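Teichoic acid D-alanine hydrolase (Staphylococcus aureus, PDB 5ZH8) hydrolyses the D-alanyl esters of wall teichoic acid and lipoteichoic acid, affecting methicillin resistance and autolysis. Local coordinates at residues A[241-246]-A[299-304]; A[293-298]-A[349-354]. All coordinates share one frame; numbering follows the deposited sequence.

Contact 1: residues A[241-246]-A[299-304]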
loop_
_atom_site.group_PDB
_atom_site.type_symbol
_atom_site.label_atom_id
_atom_site.label_comp_id
_atom_site.label_asym_id
_atom_site.label_seq_id
_atom_site.Cartn_x
_atom_site.Cartn_y
_atom_site.Cartn_z
ATOM N N ASP A 241 -0.262 -30.896 10.983
ATOM C CA ASP A 241 -0.578 -31.826 12.071
ATOM C C ASP A 241 0.639 -32.239 12.899
ATOM O O ASP A 241 0.579 -32.183 14.127
ATOM C CB ASP A 241 -1.327 -33.060 11.538
ATOM C CG ASP A 241 -2.719 -32.725 11.028
ATOM O OD1 ASP A 241 -3.177 -31.574 11.236
ATOM O OD2 ASP A 241 -3.353 -33.612 10.422
ATOM N N PRO A 242 1.742 -32.659 12.248
ATOM C CA PRO A 242 2.965 -32.948 13.008
ATOM C C PRO A 242 3.386 -31.839 13.972
ATOM O O PRO A 242 3.801 -32.138 15.091
ATOM C CB PRO A 242 4.019 -33.134 11.918
ATOM C CG PRO A 242 3.250 -33.690 10.775
ATOM C CD PRO A 242 1.889 -33.050 10.832
ATOM N N LEU A 243 3.271 -30.581 13.554
ATOM C CA LEU A 243 3.661 -29.457 14.409
ATOM C C LEU A 243 2.479 -28.827 15.161
ATOM O O LEU A 243 2.591 -27.711 15.656
ATOM C CB LEU A 243 4.411 -28.407 13.589
ATOM C CG LEU A 243 5.639 -28.900 12.813
ATOM C CD1 LEU A 243 6.412 -27.720 12.242
ATOM C CD2 LEU A 243 6.552 -29.765 13.673
ATOM N N LYS A 244 1.367 -29.560 15.264
ATOM C CA LYS A 244 0.190 -29.150 16.045
ATOM C C LYS A 244 -0.221 -27.703 15.801
ATOM O O LYS A 244 -0.485 -26.950 16.739
ATOM C CB LYS A 244 0.422 -29.388 17.542
ATOM C CG LYS A 244 0.530 -30.857 17.924
ATOM C CD LYS A 244 0.680 -31.052 19.430
ATOM C CE LYS A 244 0.520 -32.518 19.821
ATOM N NZ LYS A 244 1.441 -33.414 19.060
ATOM N N LEU A 245 -0.256 -27.323 14.529
ATOM C CA LEU A 245 -0.752 -26.017 14.129
ATOM C C LEU A 245 -2.262 -26.114 13.960
ATOM O O LEU A 245 -2.763 -26.436 12.879
ATOM C CB LEU A 245 -0.087 -25.570 12.827
ATOM C CG LEU A 245 1.434 -25.522 12.822
ATOM C CD1 LEU A 245 1.887 -24.851 11.537
ATOM C CD2 LEU A 245 1.973 -24.768 14.021
ATOM N N GLN A 246 -2.976 -25.835 15.048
ATOM C CA GLN A 246 -4.420 -26.054 15.123
ATOM C C GLN A 246 -5.221 -24.763 15.006
ATOM O O GLN A 246 -6.451 -24.780 15.109
ATOM C CB GLN A 246 -4.754 -26.754 16.439
ATOM C CG GLN A 246 -4.069 -28.104 16.574
ATOM C CD GLN A 246 -4.346 -28.773 17.895
ATOM O OE1 GLN A 246 -4.255 -28.153 18.948
ATOM N NE2 GLN A 246 -4.680 -30.052 17.846
ATOM N N ILE A 299 7.943 -21.753 13.601
ATOM C CA ILE A 299 9.348 -21.383 13.470
ATOM C C ILE A 299 10.197 -21.922 14.618
ATOM O O ILE A 299 11.290 -22.428 14.388
ATOM C CB ILE A 299 9.499 -19.852 13.359
ATOM C CG1 ILE A 299 8.972 -19.394 12.002
ATOM C CG2 ILE A 299 10.950 -19.416 13.530
ATOM C CD1 ILE A 299 8.560 -17.943 11.992
ATOM N N THR A 300 9.699 -21.817 15.847
ATOM C CA THR A 300 10.450 -22.296 17.004
ATOM C C THR A 300 10.657 -23.808 16.952
ATOM O O THR A 300 11.712 -24.307 17.339
ATOM C CB THR A 300 9.753 -21.957 18.329
ATOM O OG1 THR A 300 8.408 -22.448 18.304
ATOM C CG2 THR A 300 9.765 -20.464 18.570
ATOM N N GLN A 301 9.646 -24.532 16.481
ATOM C CA GLN A 301 9.744 -25.984 16.351
ATOM C C GLN A 301 10.703 -26.414 15.245
ATOM O O GLN A 301 11.424 -27.398 15.403
ATOM C CB GLN A 301 8.372 -26.592 16.125
ATOM C CG GLN A 301 7.552 -26.687 17.394
ATOM C CD GLN A 301 6.249 -27.414 17.164
ATOM O OE1 GLN A 301 6.088 -28.560 17.574
ATOM N NE2 GLN A 301 5.317 -26.759 16.483
ATOM N N ILE A 302 10.716 -25.680 14.136
ATOM C CA ILE A 302 11.698 -25.919 13.075
ATOM C C ILE A 302 13.102 -25.622 13.609
ATOM O O ILE A 302 14.033 -26.397 13.384
ATOM C CB ILE A 302 11.399 -25.090 11.804
ATOM C CG1 ILE A 302 10.113 -25.600 11.140
ATOM C CG2 ILE A 302 12.554 -25.176 10.816
ATOM C CD1 ILE A 302 9.469 -24.617 10.186
ATOM N N GLN A 303 13.238 -24.517 14.336
ATOM C CA GLN A 303 14.496 -24.159 14.981
ATOM C C GLN A 303 14.976 -25.261 15.918
ATOM O O GLN A 303 16.180 -25.460 16.077
ATOM C CB GLN A 303 14.364 -22.840 15.752
ATOM C CG GLN A 303 14.501 -21.595 14.887
ATOM C CD GLN A 303 14.375 -20.317 15.689
ATOM O OE1 GLN A 303 13.409 -20.130 16.430
ATOM N NE2 GLN A 303 15.346 -19.428 15.544
ATOM N N GLN A 304 14.034 -25.968 16.535
ATOM C CA GLN A 304 14.347 -27.098 17.416
ATOM C C GLN A 304 14.451 -28.447 16.686
ATOM O O GLN A 304 14.386 -29.496 17.313
ATOM C CB GLN A 304 13.295 -27.185 18.514
ATOM C CG GLN A 304 13.377 -26.037 19.500
ATOM C CD GLN A 304 12.109 -25.857 20.307
ATOM O OE1 GLN A 304 11.077 -26.482 20.039
ATOM N NE2 GLN A 304 12.180 -24.991 21.309
#
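The amide end of Gln-301 meets the backbone of Leu-243 in a nearly straight hydrogen bond: NE2 of Gln-301 lies 3.0 Å from O of Leu-243, with an N-H...O angle of 167°. The carbonyl oxygen lies in the amide plane of Gln-301, but the donor itself is tilted 23° from the plane of the Leu-243 carbonyl. A glutamine suits this place because its chain, extended beyond CG, spans the gap between helix and turn. Its other amide hydrogen is used by the carbonyl of Lys-297, one helical turn earlier, and OE1 accepts from NZ of Lys-306; these three bonds are consistent with the amide orientation modelled. The aliphatic root of Leu-243 lies alongside the same amide, CB being 3.5 Å from NE2 of Gln-301, and the two side chains run antiparallel alongside one another.

One residue on, Ile-302 adds a looser apolar touch, its CG1 4.4 Å from CD1 of Leu-243, so Leu-243 meets the glutamine amide with its CB and the isoleucine with its CD1. Beyond it the helix gives out, and Gln-304 is the first residue to leave helical geometry.

Leu-243 itself belongs to a type I turn running from Asp-241 to Lys-244, where positive phi at Lys-244 completes a Schellman motif. The contact therefore joins the loop between helix 231-240 and strand 248-250 to the last turn of helix 292-303, whose Ile-299 is directed away from the turn and packs on strands 349-355 and 359-365.

Contact 2: residues A[293-298]-A[349-354]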
loop_
_atom_site.group_PDB
_atom_site.type_symbol
_atom_site.label_atom_id
_atom_site.label_comp_id
_atom_site.label_asym_id
_atom_site.label_seq_id
_atom_site.Cartn_x
_atom_site.Cartn_y
_atom_site.Cartn_z
ATOM N N THR A 293 0.467 -16.714 16.932
ATOM C CA THR A 293 1.013 -17.726 17.835
ATOM C C THR A 293 1.451 -18.980 17.081
ATOM O O THR A 293 2.536 -19.500 17.333
ATOM C CB THR A 293 0.012 -18.123 18.938
ATOM O OG1 THR A 293 -1.194 -18.606 18.339
ATOM C CG2 THR A 293 -0.310 -16.946 19.831
ATOM N N ASP A 294 0.610 -19.454 16.162
ATOM C CA ASP A 294 0.929 -20.628 15.339
ATOM C C ASP A 294 2.163 -20.418 14.472
ATOM O O ASP A 294 2.955 -21.348 14.283
ATOM C CB ASP A 294 -0.252 -21.018 14.444
ATOM C CG ASP A 294 -1.094 -22.146 15.029
ATOM O OD1 ASP A 294 -1.148 -22.294 16.271
ATOM O OD2 ASP A 294 -1.706 -22.896 14.232
ATOM N N MET A 295 2.327 -19.208 13.942
ATOM C CA MET A 295 3.503 -18.893 13.130
ATOM C C MET A 295 4.783 -18.976 13.953
ATOM O O MET A 295 5.790 -19.492 13.484
ATOM C CB MET A 295 3.376 -17.505 12.504
ATOM C CG MET A 295 4.576 -17.076 11.662
ATOM S SD MET A 295 5.185 -18.242 10.423
ATOM C CE MET A 295 4.366 -17.641 8.951
ATOM N N GLY A 296 4.745 -18.454 15.174
ATOM C CA GLY A 296 5.874 -18.578 16.087
ATOM C C GLY A 296 6.095 -20.027 16.482
ATOM O O GLY A 296 7.232 -20.498 16.544
ATOM N N LYS A 297 5.000 -20.732 16.753
ATOM C CA LYS A 297 5.039 -22.154 17.095
ATOM C C LYS A 297 5.692 -22.965 15.967
ATOM O O LYS A 297 6.434 -23.909 16.225
ATOM C CB LYS A 297 3.616 -22.662 17.377
ATOM C CG LYS A 297 3.545 -24.082 17.903
ATOM C CD LYS A 297 2.116 -24.601 18.007
ATOM C CE LYS A 297 1.362 -23.976 19.172
ATOM N NZ LYS A 297 0.063 -24.664 19.425
ATOM N N LEU A 298 5.410 -22.589 14.720
ATOM C CA LEU A 298 6.020 -23.230 13.553
ATOM C C LEU A 298 7.530 -23.006 13.488
ATOM O O LEU A 298 8.297 -23.948 13.330
ATOM C CB LEU A 298 5.373 -22.702 12.271
ATOM C CG LEU A 298 6.033 -23.065 10.945
ATOM C CD1 LEU A 298 6.046 -24.572 10.739
ATOM C CD2 LEU A 298 5.315 -22.342 9.817
ATOM N N GLN A 349 -4.097 -6.901 4.213
ATOM C CA GLN A 349 -3.448 -7.433 5.399
ATOM C C GLN A 349 -1.949 -7.464 5.183
ATOM O O GLN A 349 -1.476 -7.489 4.049
ATOM C CB GLN A 349 -3.987 -8.822 5.729
ATOM C CG GLN A 349 -5.511 -8.861 5.835
ATOM C CD GLN A 349 -6.053 -10.054 6.604
ATOM O OE1 GLN A 349 -5.318 -10.737 7.318
ATOM N NE2 GLN A 349 -7.350 -10.303 6.473
ATOM N N VAL A 350 -1.204 -7.425 6.281
ATOM C CA VAL A 350 0.249 -7.525 6.241
ATOM C C VAL A 350 0.681 -8.457 7.364
ATOM O O VAL A 350 0.340 -8.231 8.529
ATOM C CB VAL A 350 0.950 -6.167 6.431
ATOM C CG1 VAL A 350 2.378 -6.252 5.921
ATOM C CG2 VAL A 350 0.208 -5.055 5.709
ATOM N N PHE A 351 1.431 -9.497 7.006
ATOM C CA PHE A 351 1.832 -10.523 7.952
ATOM C C PHE A 351 3.355 -10.643 7.928
ATOM O O PHE A 351 3.938 -11.092 6.943
ATOM C CB PHE A 351 1.170 -11.848 7.576
ATOM C CG PHE A 351 1.131 -12.841 8.692
ATOM C CD1 PHE A 351 2.209 -13.672 8.930
ATOM C CD2 PHE A 351 0.012 -12.938 9.506
ATOM C CE1 PHE A 351 2.175 -14.586 9.962
ATOM C CE2 PHE A 351 -0.029 -13.852 10.543
ATOM C CZ PHE A 351 1.057 -14.675 10.774
ATOM N N THR A 352 3.992 -10.231 9.016
ATOM C CA THR A 352 5.436 -10.062 9.033
ATOM C C THR A 352 6.040 -10.757 10.246
ATOM O O THR A 352 5.443 -10.785 11.319
ATOM C CB THR A 352 5.814 -8.565 9.018
ATOM O OG1 THR A 352 5.100 -7.892 7.965
ATOM C CG2 THR A 352 7.303 -8.382 8.798
ATOM N N VAL A 353 7.222 -11.335 10.050
ATOM C CA VAL A 353 7.907 -12.108 11.081
ATOM C C VAL A 353 9.371 -11.720 11.054
ATOM O O VAL A 353 10.016 -11.808 10.016
ATOM C CB VAL A 353 7.830 -13.635 10.831
ATOM C CG1 VAL A 353 8.403 -14.397 12.016
ATOM C CG2 VAL A 353 6.401 -14.086 10.555
ATOM N N TYR A 354 9.882 -11.276 12.192
ATOM C CA TYR A 354 11.314 -11.084 12.390
ATOM C C TYR A 354 11.711 -12.057 13.474
ATOM O O TYR A 354 11.021 -12.145 14.493
ATOM C CB TYR A 354 11.609 -9.674 12.887
ATOM C CG TYR A 354 11.818 -8.612 11.832
ATOM C CD1 TYR A 354 11.256 -8.705 10.564
ATOM C CD2 TYR A 354 12.555 -7.476 12.140
ATOM C CE1 TYR A 354 11.457 -7.705 9.633
ATOM C CE2 TYR A 354 12.751 -6.475 11.224
ATOM C CZ TYR A 354 12.206 -6.589 9.976
ATOM O OH TYR A 354 12.435 -5.565 9.092
#
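Met-295 reaches from its helix to Phe-351 and Val-353, two residues on the same face of strand 349-355 with Thr-352 between them. Its CB begins the contact at the far end of the phenylalanine ring, 4.0 Å from CZ of Phe-351. With CG anti to the backbone N (chi1 179°), the side chain is directed towards both strand residues, so that CG touches each. It lies 3.7 Å from CG2 of Val-353 and 3.9 Å from CE1 of Phe-351, approaching the ring at its edge and near its plane rather than over a face. After CG the chain bends at both remaining torsions, which brings the terminal methyl back to the aromatic ring: CE of Met-295 is 3.9 Å from CE1 of Phe-351.

No polar bond crosses here, and all three residues are buried. The flexible, unbranched methionine can fold to follow a ring edge and a valine methyl at once, while beta-branched Val-353 suits the extended strand and offers CG2 to the helix.

Met-295 also touches Leu-342 of strand 340-346 and Val-362 of strand 359-365, so helix 292-303 lies over three adjacent strands of the large antiparallel sheet. On the other face of the same strand, Thr-352 and Tyr-354 pack against helix 371-382, giving the sheet helices on both sides, as in the beta-lactamase fold.

Overall arrangement
Contacts 1 and 2 have centres 12 Å apart and share helix 292-303, whose residues 293-298 serve contact 2 and residues 299-303 contact 1. Along the chain their segments alternate: 241-246, 293-298, 299-304, 349-354. The helix is thus bordered by the turn of contact 1 and by the sheet of contact 2. The two also touch directly, since Leu-243 packs on Leu-298, Leu-245 lies against Asp-294, and Ile-299 reaches Val-353. In consequence the loop after helix 231-240 is tied through one helix to the central antiparallel sheet, within the beta-lactamase family region on which this esterase is built.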